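Local coordinates for DegV domain-containing protein Cgl2349/cg2579 (Corynebacterium glutamicum, PDB 3EGL), which binds long-chain fatty acids such as palmitate and may play a part in lipid transport or fatty acid metabolism, at residues Pro5-Val10 with Ala55-Arg60; Asn30-Asn35 with Ser47-Ala52; Arg40-Leu45 with Asp244-Val249; His144-Ile149 with Met161-Leu166. One frame throughout, in Å; residues are numbered along the deposited sequence.

Contact 1: Pro5-Val10 with Ala55-Arg60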
loop_
_atom_site.group_PDB
_atom_site.type_symbol
_atom_site.label_atom_id
_atom_site.label_comp_id
_atom_site.label_asym_id
_atom_site.label_seq_id
_atom_site.Cartn_x
_atom_site.Cartn_y
_atom_site.Cartn_z
ATOM N N PRO A 5 -22.710 9.603 -1.498
ATOM C CA PRO A 5 -21.452 9.561 -0.769
ATOM C C PRO A 5 -20.243 9.916 -1.661
ATOM O O PRO A 5 -20.277 9.714 -2.883
ATOM C CB PRO A 5 -21.359 8.117 -0.253
ATOM C CG PRO A 5 -22.646 7.495 -0.542
ATOM C CD PRO A 5 -23.389 8.302 -1.546
ATOM N N VAL A 6 -19.221 10.499 -1.031
ATOM C CA VAL A 6 -17.912 10.635 -1.629
ATOM C C VAL A 6 -17.432 9.269 -2.135
ATOM O O VAL A 6 -17.689 8.233 -1.512
ATOM C CB VAL A 6 -16.919 11.182 -0.593
ATOM C CG1 VAL A 6 -15.487 10.850 -0.994
ATOM C CG2 VAL A 6 -17.192 12.685 -0.350
ATOM N N ARG A 7 -16.753 9.266 -3.275
ATOM C CA ARG A 7 -16.337 8.015 -3.869
ATOM C C ARG A 7 -14.839 7.834 -3.705
ATOM O O ARG A 7 -14.083 8.785 -3.921
ATOM C CB ARG A 7 -16.715 7.957 -5.350
ATOM C CG ARG A 7 -18.216 8.046 -5.644
ATOM C CD ARG A 7 -18.509 7.140 -6.806
ATOM N NE ARG A 7 -19.296 6.049 -6.319
ATOM C CZ ARG A 7 -19.050 4.758 -6.445
ATOM N NH1 ARG A 7 -18.011 4.297 -7.096
ATOM N NH2 ARG A 7 -19.905 3.929 -5.895
ATOM N N VAL A 8 -14.425 6.618 -3.343
ATOM C CA VAL A 8 -13.016 6.331 -3.090
ATOM C C VAL A 8 -12.396 5.458 -4.180
ATOM O O VAL A 8 -12.991 4.475 -4.630
ATOM C CB VAL A 8 -12.834 5.672 -1.712
ATOM C CG1 VAL A 8 -11.341 5.332 -1.435
ATOM C CG2 VAL A 8 -13.400 6.596 -0.613
ATOM N N ILE A 9 -11.204 5.852 -4.614
ATOM C CA ILE A 9 -10.481 5.175 -5.692
ATOM C C ILE A 9 -9.066 4.934 -5.236
ATOM O O ILE A 9 -8.423 5.843 -4.697
ATOM C CB ILE A 9 -10.397 6.037 -6.982
ATOM C CG1 ILE A 9 -11.792 6.523 -7.398
ATOM C CG2 ILE A 9 -9.784 5.236 -8.149
ATOM C CD1 ILE A 9 -11.829 7.256 -8.815
ATOM N N VAL A 10 -8.589 3.712 -5.470
ATOM C CA VAL A 10 -7.186 3.351 -5.250
ATOM C C VAL A 10 -6.695 2.664 -6.520
ATOM O O VAL A 10 -7.465 2.411 -7.432
ATOM C CB VAL A 10 -6.958 2.342 -4.038
ATOM C CG1 VAL A 10 -7.478 2.896 -2.763
ATOM C CG2 VAL A 10 -7.620 0.994 -4.304
ATOM N N ALA A 55 -13.388 10.845 -13.921
ATOM C CA ALA A 55 -14.586 11.446 -14.480
ATOM C C ALA A 55 -15.687 10.435 -14.318
ATOM O O ALA A 55 -16.814 10.789 -14.008
ATOM C CB ALA A 55 -14.404 11.776 -15.947
ATOM N N ARG A 56 -15.356 9.166 -14.536
ATOM C CA ARG A 56 -16.378 8.139 -14.428
ATOM C C ARG A 56 -16.925 7.986 -12.971
ATOM O O ARG A 56 -18.159 7.854 -12.752
ATOM C CB ARG A 56 -15.937 6.849 -15.127
ATOM C CG ARG A 56 -16.347 5.645 -14.402
ATOM C CD ARG A 56 -16.544 4.362 -15.231
ATOM N NE ARG A 56 -15.930 4.249 -16.558
ATOM C CZ ARG A 56 -16.639 3.933 -17.647
ATOM N NH1 ARG A 56 -17.960 3.727 -17.571
ATOM N NH2 ARG A 56 -16.039 3.820 -18.814
ATOM N N GLN A 57 -16.043 8.108 -11.986
ATOM C CA GLN A 57 -16.489 8.079 -10.587
ATOM C C GLN A 57 -17.250 9.358 -10.171
ATOM O O GLN A 57 -18.196 9.275 -9.393
ATOM C CB GLN A 57 -15.339 7.746 -9.611
ATOM C CG GLN A 57 -14.795 6.287 -9.712
ATOM C CD GLN A 57 -15.906 5.281 -9.966
ATOM O OE1 GLN A 57 -15.857 4.545 -10.934
ATOM N NE2 GLN A 57 -16.937 5.290 -9.133
ATOM N N LEU A 58 -16.851 10.514 -10.703
ATOM C CA LEU A 58 -17.591 11.736 -10.529
ATOM C C LEU A 58 -18.988 11.625 -11.083
ATOM O O LEU A 58 -19.942 11.974 -10.399
ATOM C CB LEU A 58 -16.903 12.932 -11.182
ATOM C CG LEU A 58 -15.731 13.510 -10.399
ATOM C CD1 LEU A 58 -14.952 14.465 -11.296
ATOM C CD2 LEU A 58 -16.224 14.243 -9.097
ATOM N N GLU A 59 -19.119 11.129 -12.307
ATOM C CA GLU A 59 -20.436 10.946 -12.893
ATOM C C GLU A 59 -21.300 10.041 -12.009
ATOM O O GLU A 59 -22.464 10.346 -11.748
ATOM C CB GLU A 59 -20.348 10.400 -14.323
ATOM C CG GLU A 59 -21.672 10.219 -14.982
ATOM C CD GLU A 59 -22.438 11.546 -15.223
ATOM O OE1 GLU A 59 -21.821 12.636 -15.212
ATOM O OE2 GLU A 59 -23.665 11.493 -15.472
ATOM N N ARG A 60 -20.718 8.958 -11.524
ATOM C CA ARG A 60 -21.453 7.959 -10.756
ATOM C C ARG A 60 -21.867 8.512 -9.384
ATOM O O ARG A 60 -22.954 8.242 -8.929
ATOM C CB ARG A 60 -20.624 6.674 -10.611
ATOM C CG ARG A 60 -21.361 5.503 -9.996
ATOM C CD ARG A 60 -20.485 4.247 -9.964
ATOM N NE ARG A 60 -20.201 3.767 -11.311
ATOM C CZ ARG A 60 -19.298 2.828 -11.626
ATOM N NH1 ARG A 60 -19.133 2.481 -12.898
ATOM N NH2 ARG A 60 -18.544 2.249 -10.687
#

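Contact 2: Asn30-Asn35 with Ser47-Ala52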
loop_
_atom_site.group_PDB
_atom_site.type_symbol
_atom_site.label_atom_id
_atom_site.label_comp_id
_atom_site.label_asym_id
_atom_site.label_seq_id
_atom_site.Cartn_x
_atom_site.Cartn_y
_atom_site.Cartn_z
ATOM N N ASN A 30 -6.120 -0.803 -12.045
ATOM C CA ASN A 30 -4.900 -1.619 -12.132
ATOM C C ASN A 30 -3.668 -0.921 -12.714
ATOM O O ASN A 30 -3.732 -0.362 -13.816
ATOM C CB ASN A 30 -5.182 -2.891 -12.943
ATOM C CG ASN A 30 -6.138 -3.829 -12.224
ATOM O OD1 ASN A 30 -6.318 -3.744 -11.007
ATOM N ND2 ASN A 30 -6.780 -4.709 -12.974
ATOM N N LEU A 31 -2.544 -1.004 -12.004
ATOM C CA LEU A 31 -1.228 -0.650 -12.586
ATOM C C LEU A 31 -0.879 -1.645 -13.718
ATOM O O LEU A 31 -1.546 -2.666 -13.861
ATOM C CB LEU A 31 -0.148 -0.682 -11.509
ATOM C CG LEU A 31 -0.428 0.201 -10.296
ATOM C CD1 LEU A 31 0.599 0.003 -9.120
ATOM C CD2 LEU A 31 -0.499 1.640 -10.789
ATOM N N HIS A 32 0.157 -1.361 -14.509
ATOM C CA HIS A 32 0.479 -2.197 -15.686
ATOM C C HIS A 32 1.638 -3.170 -15.504
ATOM O O HIS A 32 2.707 -2.823 -14.970
ATOM C CB HIS A 32 0.746 -1.314 -16.908
ATOM C CG HIS A 32 -0.353 -0.339 -17.166
ATOM N ND1 HIS A 32 -1.563 -0.717 -17.707
ATOM C CD2 HIS A 32 -0.461 0.981 -16.888
ATOM C CE1 HIS A 32 -2.361 0.332 -17.777
ATOM N NE2 HIS A 32 -1.707 1.375 -17.305
ATOM N N VAL A 33 1.412 -4.389 -15.979
ATOM C CA VAL A 33 2.463 -5.379 -16.128
ATOM C C VAL A 33 2.649 -5.679 -17.618
ATOM O O VAL A 33 1.717 -6.113 -18.289
ATOM C CB VAL A 33 2.161 -6.674 -15.325
ATOM C CG1 VAL A 33 3.145 -7.773 -15.689
ATOM C CG2 VAL A 33 2.261 -6.406 -13.847
HETATM N N MSE A 34 3.843 -5.411 -18.139
HETATM C CA MSE A 34 4.156 -5.765 -19.529
HETATM C C MSE A 34 5.023 -7.014 -19.558
HETATM O O MSE A 34 6.122 -7.048 -19.010
HETATM C CB MSE A 34 4.828 -4.629 -20.283
HETATM C CG MSE A 34 3.958 -3.403 -20.446
HETATM SE SE MSE A 34 4.458 -2.016 -19.123
HETATM C CE MSE A 34 5.659 -1.022 -20.322
ATOM N N ASN A 35 4.488 -8.063 -20.157
ATOM C CA ASN A 35 5.225 -9.282 -20.305
ATOM C C ASN A 35 5.644 -9.295 -21.757
ATOM O O ASN A 35 4.882 -9.731 -22.615
ATOM C CB ASN A 35 4.329 -10.473 -19.941
ATOM C CG ASN A 35 5.125 -11.729 -19.592
ATOM O OD1 ASN A 35 6.237 -11.654 -19.065
ATOM N ND2 ASN A 35 4.553 -12.897 -19.896
ATOM N N SER A 47 -1.863 9.957 -17.026
ATOM C CA SER A 47 -2.834 10.939 -16.586
ATOM C C SER A 47 -4.140 10.804 -17.410
ATOM O O SER A 47 -5.252 11.067 -16.921
ATOM C CB SER A 47 -2.239 12.346 -16.646
ATOM O OG SER A 47 -1.875 12.613 -17.975
ATOM N N LEU A 48 -3.996 10.356 -18.642
ATOM C CA LEU A 48 -5.151 10.094 -19.466
ATOM C C LEU A 48 -6.109 9.010 -18.865
ATOM O O LEU A 48 -7.322 9.166 -18.899
ATOM C CB LEU A 48 -4.664 9.704 -20.859
ATOM C CG LEU A 48 -5.616 9.836 -22.014
ATOM C CD1 LEU A 48 -5.826 11.321 -22.293
ATOM C CD2 LEU A 48 -5.054 9.086 -23.271
ATOM N N GLU A 49 -5.549 7.947 -18.297
ATOM C CA GLU A 49 -6.353 6.865 -17.766
ATOM C C GLU A 49 -6.952 7.346 -16.475
ATOM O O GLU A 49 -8.017 6.880 -16.107
ATOM C CB GLU A 49 -5.523 5.614 -17.406
ATOM C CG GLU A 49 -4.666 5.021 -18.472
ATOM C CD GLU A 49 -3.791 3.911 -17.850
ATOM O OE1 GLU A 49 -2.588 4.148 -17.523
ATOM O OE2 GLU A 49 -4.367 2.815 -17.586
ATOM N N LEU A 50 -6.238 8.208 -15.750
ATOM C CA LEU A 50 -6.791 8.711 -14.508
ATOM C C LEU A 50 -7.916 9.722 -14.765
ATOM O O LEU A 50 -8.937 9.702 -14.058
ATOM C CB LEU A 50 -5.699 9.269 -13.588
ATOM C CG LEU A 50 -4.825 8.171 -12.962
ATOM C CD1 LEU A 50 -3.554 8.749 -12.359
ATOM C CD2 LEU A 50 -5.650 7.417 -11.889
ATOM N N ALA A 51 -7.762 10.565 -15.792
ATOM C CA ALA A 51 -8.822 11.503 -16.132
ATOM C C ALA A 51 -10.119 10.719 -16.385
ATOM O O ALA A 51 -11.177 11.085 -15.869
ATOM C CB ALA A 51 -8.474 12.356 -17.336
ATOM N N ALA A 52 -10.013 9.627 -17.146
ATOM C CA ALA A 52 -11.161 8.793 -17.484
ATOM C C ALA A 52 -11.719 8.146 -16.238
ATOM O O ALA A 52 -12.925 8.154 -15.992
ATOM C CB ALA A 52 -10.773 7.727 -18.508
#

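Contact 3: Arg40-Leu45 with Asp244-Val249. With PLM (palmitic acid), chain D.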
loop_
_atom_site.group_PDB
_atom_site.type_symbol
_atom_site.label_atom_id
_atom_site.label_comp_id
_atom_site.label_asym_id
_atom_site.label_seq_id
_atom_site.Cartn_x
_atom_site.Cartn_y
_atom_site.Cartn_z
ATOM N N ARG A 40 9.452 -9.367 -17.264
ATOM C CA ARG A 40 8.287 -8.621 -16.876
ATOM C C ARG A 40 8.723 -7.225 -16.487
ATOM O O ARG A 40 9.798 -7.042 -15.918
ATOM C CB ARG A 40 7.548 -9.319 -15.740
ATOM C CG ARG A 40 6.624 -10.356 -16.266
ATOM C CD ARG A 40 5.804 -10.979 -15.185
ATOM N NE ARG A 40 4.986 -12.065 -15.726
ATOM C CZ ARG A 40 5.446 -13.279 -16.067
ATOM N NH1 ARG A 40 6.740 -13.587 -15.944
ATOM N NH2 ARG A 40 4.604 -14.196 -16.538
ATOM N N SER A 41 7.915 -6.236 -16.844
ATOM C CA SER A 41 8.121 -4.889 -16.314
ATOM C C SER A 41 6.790 -4.231 -16.023
ATOM O O SER A 41 5.713 -4.783 -16.330
ATOM C CB SER A 41 8.965 -4.024 -17.240
ATOM O OG SER A 41 8.329 -3.933 -18.481
ATOM N N THR A 42 6.875 -3.058 -15.410
ATOM C CA THR A 42 5.700 -2.406 -14.885
ATOM C C THR A 42 5.663 -0.943 -15.244
ATOM O O THR A 42 6.650 -0.350 -15.603
ATOM C CB THR A 42 5.561 -2.580 -13.353
ATOM O OG1 THR A 42 6.480 -1.720 -12.657
ATOM C CG2 THR A 42 5.778 -4.038 -12.938
ATOM N N SER A 43 4.501 -0.356 -15.076
ATOM C CA SER A 43 4.262 0.982 -15.510
ATOM C C SER A 43 3.201 1.620 -14.595
ATOM O O SER A 43 2.209 0.981 -14.211
ATOM C CB SER A 43 3.746 0.851 -16.922
ATOM O OG SER A 43 3.505 2.094 -17.452
ATOM N N GLY A 44 3.414 2.868 -14.220
ATOM C CA GLY A 44 2.387 3.604 -13.480
ATOM C C GLY A 44 1.189 3.957 -14.344
ATOM O O GLY A 44 1.154 3.644 -15.535
ATOM N N LEU A 45 0.176 4.561 -13.732
ATOM C CA LEU A 45 -0.998 4.985 -14.475
ATOM C C LEU A 45 -0.728 6.306 -15.152
ATOM O O LEU A 45 -0.107 7.181 -14.544
ATOM C CB LEU A 45 -2.159 5.173 -13.539
ATOM C CG LEU A 45 -2.645 3.857 -12.917
ATOM C CD1 LEU A 45 -3.628 4.136 -11.773
ATOM C CD2 LEU A 45 -3.231 2.930 -13.996
ATOM N N ASP A 244 -0.194 -7.356 -4.819
ATOM C CA ASP A 244 -0.562 -6.989 -6.195
ATOM C C ASP A 244 0.466 -7.582 -7.182
ATOM O O ASP A 244 1.642 -7.418 -6.987
ATOM C CB ASP A 244 -0.670 -5.447 -6.306
ATOM C CG ASP A 244 -0.900 -4.946 -7.740
ATOM O OD1 ASP A 244 -1.378 -5.695 -8.632
ATOM O OD2 ASP A 244 -0.579 -3.764 -8.005
ATOM N N PRO A 245 0.021 -8.266 -8.246
ATOM C CA PRO A 245 1.047 -8.819 -9.196
ATOM C C PRO A 245 2.035 -7.765 -9.735
ATOM O O PRO A 245 3.169 -8.114 -10.065
ATOM C CB PRO A 245 0.199 -9.420 -10.348
ATOM C CG PRO A 245 -1.132 -9.745 -9.693
ATOM C CD PRO A 245 -1.351 -8.632 -8.644
ATOM N N THR A 246 1.619 -6.492 -9.804
ATOM C CA THR A 246 2.508 -5.433 -10.252
ATOM C C THR A 246 3.664 -5.265 -9.288
ATOM O O THR A 246 4.803 -5.055 -9.720
ATOM C CB THR A 246 1.782 -4.088 -10.414
ATOM O OG1 THR A 246 0.668 -4.271 -11.295
ATOM C CG2 THR A 246 2.700 -3.048 -11.049
ATOM N N LEU A 247 3.367 -5.354 -7.993
ATOM C CA LEU A 247 4.404 -5.287 -7.002
ATOM C C LEU A 247 5.209 -6.579 -6.960
ATOM O O LEU A 247 6.396 -6.547 -6.666
ATOM C CB LEU A 247 3.839 -4.924 -5.623
ATOM C CG LEU A 247 2.896 -3.706 -5.578
ATOM C CD1 LEU A 247 2.331 -3.526 -4.159
ATOM C CD2 LEU A 247 3.598 -2.417 -6.082
ATOM N N ALA A 248 4.578 -7.708 -7.283
ATOM C CA ALA A 248 5.239 -9.018 -7.182
ATOM C C ALA A 248 6.366 -9.074 -8.181
ATOM O O ALA A 248 7.421 -9.707 -7.927
ATOM C CB ALA A 248 4.265 -10.163 -7.410
ATOM N N VAL A 249 6.185 -8.359 -9.298
ATOM C CA VAL A 249 7.277 -8.210 -10.250
ATOM C C VAL A 249 8.562 -7.701 -9.546
ATOM O O VAL A 249 9.672 -8.170 -9.849
ATOM C CB VAL A 249 6.926 -7.244 -11.390
ATOM C CG1 VAL A 249 8.178 -6.974 -12.224
ATOM C CG2 VAL A 249 5.730 -7.761 -12.247
HETATM C C1 PLM D . 5.169 1.422 -11.576
HETATM O O1 PLM D . 5.277 2.619 -11.257
HETATM O O2 PLM D . 5.906 0.988 -12.477
HETATM C C2 PLM D . 4.214 0.483 -10.900
HETATM C C3 PLM D . 4.638 0.335 -9.441
HETATM C C4 PLM D . 5.817 -0.566 -9.178
HETATM C C5 PLM D . 6.320 -0.182 -7.788
HETATM C C6 PLM D . 7.399 -1.107 -7.284
HETATM C C7 PLM D . 7.857 -0.615 -5.930
HETATM C C8 PLM D . 8.630 -1.658 -5.109
HETATM C C9 PLM D . 7.676 -2.710 -4.539
HETATM C CA PLM D . 8.241 -3.413 -3.296
HETATM C CB PLM D . 7.554 -4.741 -3.005
HETATM C CC PLM D . 6.047 -4.687 -2.714
HETATM C CD PLM D . 5.788 -4.533 -1.225
HETATM C CE PLM D . 4.452 -5.103 -0.790
HETATM C CF PLM D . 3.495 -3.989 -0.353
HETATM C CG PLM D . 3.492 -3.714 1.149
#

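Contact 4: His144-Ile149 with Met161-Leu166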
loop_
_atom_site.group_PDB
_atom_site.type_symbol
_atom_site.label_atom_id
_atom_site.label_comp_id
_atom_site.label_asym_id
_atom_site.label_seq_id
_atom_site.Cartn_x
_atom_site.Cartn_y
_atom_site.Cartn_z
ATOM N N HIS A 144 12.439 -12.759 0.162
ATOM C CA HIS A 144 12.945 -14.094 0.279
ATOM C C HIS A 144 14.212 -14.239 -0.561
ATOM O O HIS A 144 15.050 -15.089 -0.279
ATOM C CB HIS A 144 11.872 -15.041 -0.177
ATOM C CG HIS A 144 12.236 -16.472 0.001
ATOM N ND1 HIS A 144 12.600 -16.995 1.223
ATOM C CD2 HIS A 144 12.251 -17.500 -0.877
ATOM C CE1 HIS A 144 12.830 -18.285 1.088
ATOM N NE2 HIS A 144 12.633 -18.614 -0.178
ATOM N N ARG A 145 14.315 -13.402 -1.593
ATOM C CA ARG A 145 15.555 -13.148 -2.314
ATOM C C ARG A 145 15.604 -11.661 -2.771
ATOM O O ARG A 145 14.596 -10.969 -2.818
ATOM C CB ARG A 145 15.683 -14.103 -3.510
ATOM C CG ARG A 145 14.784 -13.776 -4.701
ATOM C CD ARG A 145 15.099 -14.711 -5.883
ATOM N NE ARG A 145 14.166 -14.516 -7.011
ATOM C CZ ARG A 145 13.742 -15.493 -7.817
ATOM N NH1 ARG A 145 14.179 -16.740 -7.647
ATOM N NH2 ARG A 145 12.901 -15.225 -8.808
ATOM N N ILE A 146 16.765 -11.157 -3.129
ATOM C CA ILE A 146 16.820 -9.733 -3.435
ATOM C C ILE A 146 16.952 -9.404 -4.922
ATOM O O ILE A 146 17.015 -8.233 -5.273
ATOM C CB ILE A 146 17.975 -9.055 -2.687
ATOM C CG1 ILE A 146 19.260 -9.787 -3.026
ATOM C CG2 ILE A 146 17.728 -9.080 -1.193
ATOM C CD1 ILE A 146 20.325 -8.881 -3.278
ATOM N N ASP A 147 16.986 -10.429 -5.767
ATOM C CA ASP A 147 17.157 -10.236 -7.196
ATOM C C ASP A 147 16.182 -9.146 -7.770
ATOM O O ASP A 147 16.616 -8.151 -8.347
ATOM C CB ASP A 147 17.006 -11.576 -7.949
ATOM C CG ASP A 147 17.872 -12.745 -7.356
ATOM O OD1 ASP A 147 18.208 -12.810 -6.137
ATOM O OD2 ASP A 147 18.201 -13.655 -8.151
ATOM N N GLU A 148 14.877 -9.332 -7.585
ATOM C CA GLU A 148 13.878 -8.433 -8.166
ATOM C C GLU A 148 13.830 -7.041 -7.549
ATOM O O GLU A 148 13.719 -6.062 -8.279
ATOM C CB GLU A 148 12.483 -9.068 -8.106
ATOM C CG GLU A 148 12.311 -10.263 -9.005
ATOM C CD GLU A 148 12.815 -11.577 -8.399
ATOM O OE1 GLU A 148 13.519 -11.586 -7.347
ATOM O OE2 GLU A 148 12.490 -12.620 -9.012
ATOM N N ILE A 149 13.906 -6.925 -6.223
ATOM C CA ILE A 149 14.034 -5.582 -5.619
ATOM C C ILE A 149 15.218 -4.776 -6.168
ATOM O O ILE A 149 15.097 -3.541 -6.424
ATOM C CB ILE A 149 14.103 -5.575 -4.081
ATOM C CG1 ILE A 149 13.655 -4.201 -3.575
ATOM C CG2 ILE A 149 15.506 -5.851 -3.549
ATOM C CD1 ILE A 149 12.188 -4.091 -3.520
HETATM N N MSE A 161 24.912 0.304 -2.490
HETATM C CA MSE A 161 25.689 0.510 -3.723
HETATM C C MSE A 161 25.813 -0.730 -4.596
HETATM O O MSE A 161 26.002 -0.640 -5.805
HETATM C CB MSE A 161 27.068 1.021 -3.395
HETATM C CG MSE A 161 27.098 2.512 -3.227
HETATM SE SE MSE A 161 28.844 2.804 -2.541
HETATM C CE MSE A 161 29.731 3.426 -4.150
ATOM N N VAL A 162 25.685 -1.886 -3.960
ATOM C CA VAL A 162 25.832 -3.167 -4.617
ATOM C C VAL A 162 24.806 -4.065 -3.920
ATOM O O VAL A 162 24.594 -3.918 -2.710
ATOM C CB VAL A 162 27.320 -3.592 -4.520
ATOM C CG1 VAL A 162 27.518 -4.961 -4.000
ATOM C CG2 VAL A 162 28.002 -3.385 -5.846
ATOM N N SER A 163 24.131 -4.942 -4.669
ATOM C CA SER A 163 23.089 -5.805 -4.096
ATOM C C SER A 163 23.564 -6.550 -2.827
ATOM O O SER A 163 22.766 -6.800 -1.933
ATOM C CB SER A 163 22.577 -6.822 -5.119
ATOM O OG SER A 163 23.624 -7.716 -5.511
ATOM N N THR A 164 24.848 -6.911 -2.768
ATOM C CA THR A 164 25.468 -7.431 -1.533
ATOM C C THR A 164 25.100 -6.673 -0.255
ATOM O O THR A 164 24.914 -7.294 0.783
ATOM C CB THR A 164 27.004 -7.460 -1.643
ATOM O OG1 THR A 164 27.349 -8.081 -2.874
ATOM C CG2 THR A 164 27.638 -8.267 -0.528
ATOM N N ALA A 165 24.980 -5.345 -0.338
ATOM C CA ALA A 165 24.688 -4.492 0.831
ATOM C C ALA A 165 23.305 -4.712 1.414
ATOM O O ALA A 165 22.966 -4.149 2.458
ATOM C CB ALA A 165 24.894 -2.985 0.478
ATOM N N LEU A 166 22.483 -5.493 0.727
ATOM C CA LEU A 166 21.132 -5.768 1.222
ATOM C C LEU A 166 21.067 -7.023 2.089
ATOM O O LEU A 166 20.027 -7.314 2.711
ATOM C CB LEU A 166 20.143 -5.932 0.075
ATOM C CG LEU A 166 19.831 -4.766 -0.829
ATOM C CD1 LEU A 166 19.021 -5.256 -2.039
ATOM C CD2 LEU A 166 19.123 -3.645 -0.067
#

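Contact 1: Pro5-Val10 with Ala55-Arg60
Arg7 reaches from strand 7-10 to Gln57 and Arg60 on helix 55-60, and its long chain supplies most of the contact on the strand side. CB points at the helix. Arg7 CG lies beside the backbone N (chi1 -61°) and passes 3.9 Å from Gln57 O, and the next carbon comes closer, with Arg7 CD 3.4 Å from the same Gln57 O. Bends at chi2 and chi3 then bring the Arg7 side chain across that of Gln57 at about a right angle. Near the plane of the guanidinium, NH1 meets the amide end of Gln57, whose orientation in the model is doubtful. Over one face sits Arg60, its CD 3.7 Å above the Arg7 guanidinium plane and over the centre. The two arginines are like charges close together, Arg7 NH1 lying 4.2 Å from Arg60 NH2, and the salt bridge from Arg7 NH2 to Asp25 probably offsets part of this. Two residues on, the CG1-CD1 arm of Ile9 is long enough to reach the aliphatic part of Gln57, Ile9 CD1 lying 3.2 Å from Gln57 CG. The segment axes run nearly antiparallel (160°), 9.3 Å apart at closest. Through Gln57 and Leu58, helix 47-60 also touches strands 26-35 and 66-69, which flank strand 7-11, while Val8 and Val10 pack on helix 104-116, completing an alpha-beta-alpha layering.

Contact 2: Asn30-Asn35 with Ser47-Ala52
A single polar bridge at the surface, between His32 and Glu49, joins strand 32-35 to the first turn of helix 47-60. The two side chains come from opposite directions, the carboxylate lying at the edge of the ring. His32 NE2 donates to Glu49 OE1 over 2.9 Å in a nearly straight bond (168°). The acceptor oxygen lies close to the plane of the imidazole and is met on its syn side, 23° out of the carboxylate plane; the ring and carboxylate planes are turned 31° apart. Glu49 OE2 takes a second, weak bond from His32 NE2 at 3.0 Å, so the carboxylate faces the nitrogen with both oxygens, unequally. The length of glutamate suits the place: beyond CG its chain is extended, which carries the carboxylate out to the ring. Its OE1 also accepts from the backbone N of Ser46, just before the helix, and this second bond helps to fix the group that holds the ring. The carboxylate probably raises the basicity of the imidazole. At its backbone, His32 pairs with Ser43 of the neighbouring antiparallel strand, and its side chain lies about 6 Å from that of Thr42, which binds the fatty acid. The arrangement is a His-carboxylate hydrogen bond beside the fatty acid site of the DegV fold, the His32 side chain being about 7 Å from bound palmitate.

Contact 3: Arg40-Leu45 with Asp244-Val249
Thr42 turns its two branches to different tasks: its methyl packs on Thr246 and Val249, while its hydroxyl holds a fatty acid, and no hydrogen bond crosses between strand 40-43 and helix 245-249. The split follows from chi1 of 76°, which sets OG1 between the backbone N and the carbonyl carbon and sends CG2 beside the N. Thr42 OG1 donates to palmitate O2 over 2.8 Å and is also hydrogen-bonded to His250 NE2, so two partners fix its rotation. The methyl meets Val249 tip to tip, with Thr42 CG2 3.7 Å from Val249 CB. Thr246 CG2 lies 3.7 Å from Thr42 CB, and threonine suits both sites by offering a methyl on a short branched stem. The axes pass 8.2 Å apart at 122°. Strand 40-43 edges one sheet, whereas helix 245-251 connects strands 237-242 and 255-261 of the other; the contact therefore joins the two alpha/beta halves of the DegV fold, with the lipid between them. Asp244 is the N-cap of this helix, its OD1 accepting weakly from Thr246 N and its OD2 hydrogen-bonded to Ser12 OG. At the carboxylate, Ser43 N lies 3.2 Å from palmitate O2, and the lipid is also hydrogen-bonded to Ser76 OG. Farther along the acyl chain, Leu247 CB touches palmitate CC at 3.7 Å, an apolar leucine suiting the hydrocarbon.

Contact 4: His144-Ile149 with Met161-Leu166
Ile146 and Ser163 bring the backbones nearest, their CA atoms 7.4 Å apart, where an irregular loop faces the 3-10 turn 163-166. Ile146 spreads over that turn with separate branches. Its CG1 is held between the backbone N and the carbonyl carbon (chi1 55°), and from there Ile146 CD1 reaches Ser163, 3.6 Å from its CB and 3.5 Å from its O. The small serine suits so close an approach. CB and CG2 of Ile146 lie against Leu166, with Ile146 CB 4.0 Å from Leu166 CD1. That same methyl serves Ile149 as well, whose CG2 approaches Leu166 CD1 at 3.9 Å, so one leucine branch is shared by two isoleucines. On the 144-149 segment, Arg145 grips Glu148 side-on: Arg145 NE donates to Glu148 OE1 over 3.0 Å and Arg145 NH2 to Glu148 OE2 over 2.6 Å; each oxygen uses its syn lone pair and lies close to the guanidinium plane. This salt bridge links residues three apart in the chain, and both also touch Pro253. Both segments belong to the long connection between strands 137-142 and 171-175; Leu166 and Ile149 rest on strand 178-181 through Ile181 and Met179, and Ile149 also touches the bound palmitate.

How the contacts relate
Contacts 1 and 2 share helix 47-60 and the same sheet, yet differ in chemistry: contact 1 mixes arginine and aliphatic packing and is partly buried, whereas contact 2 is a lone polar bridge at the surface. Contact 3, its centre 11 Å from that of contact 2, is tied to it by backbone bonds between strands 26-35 and 40-43. Contacts 3 and 4 are also partly buried, mostly apolar across their segments, and both meet palmitate; they touch where Val249 O packs on Glu148 CB. Contact 1 lies on the far side of the chain's centre from contact 4, about 39 Å away between centres, and away from the lipid.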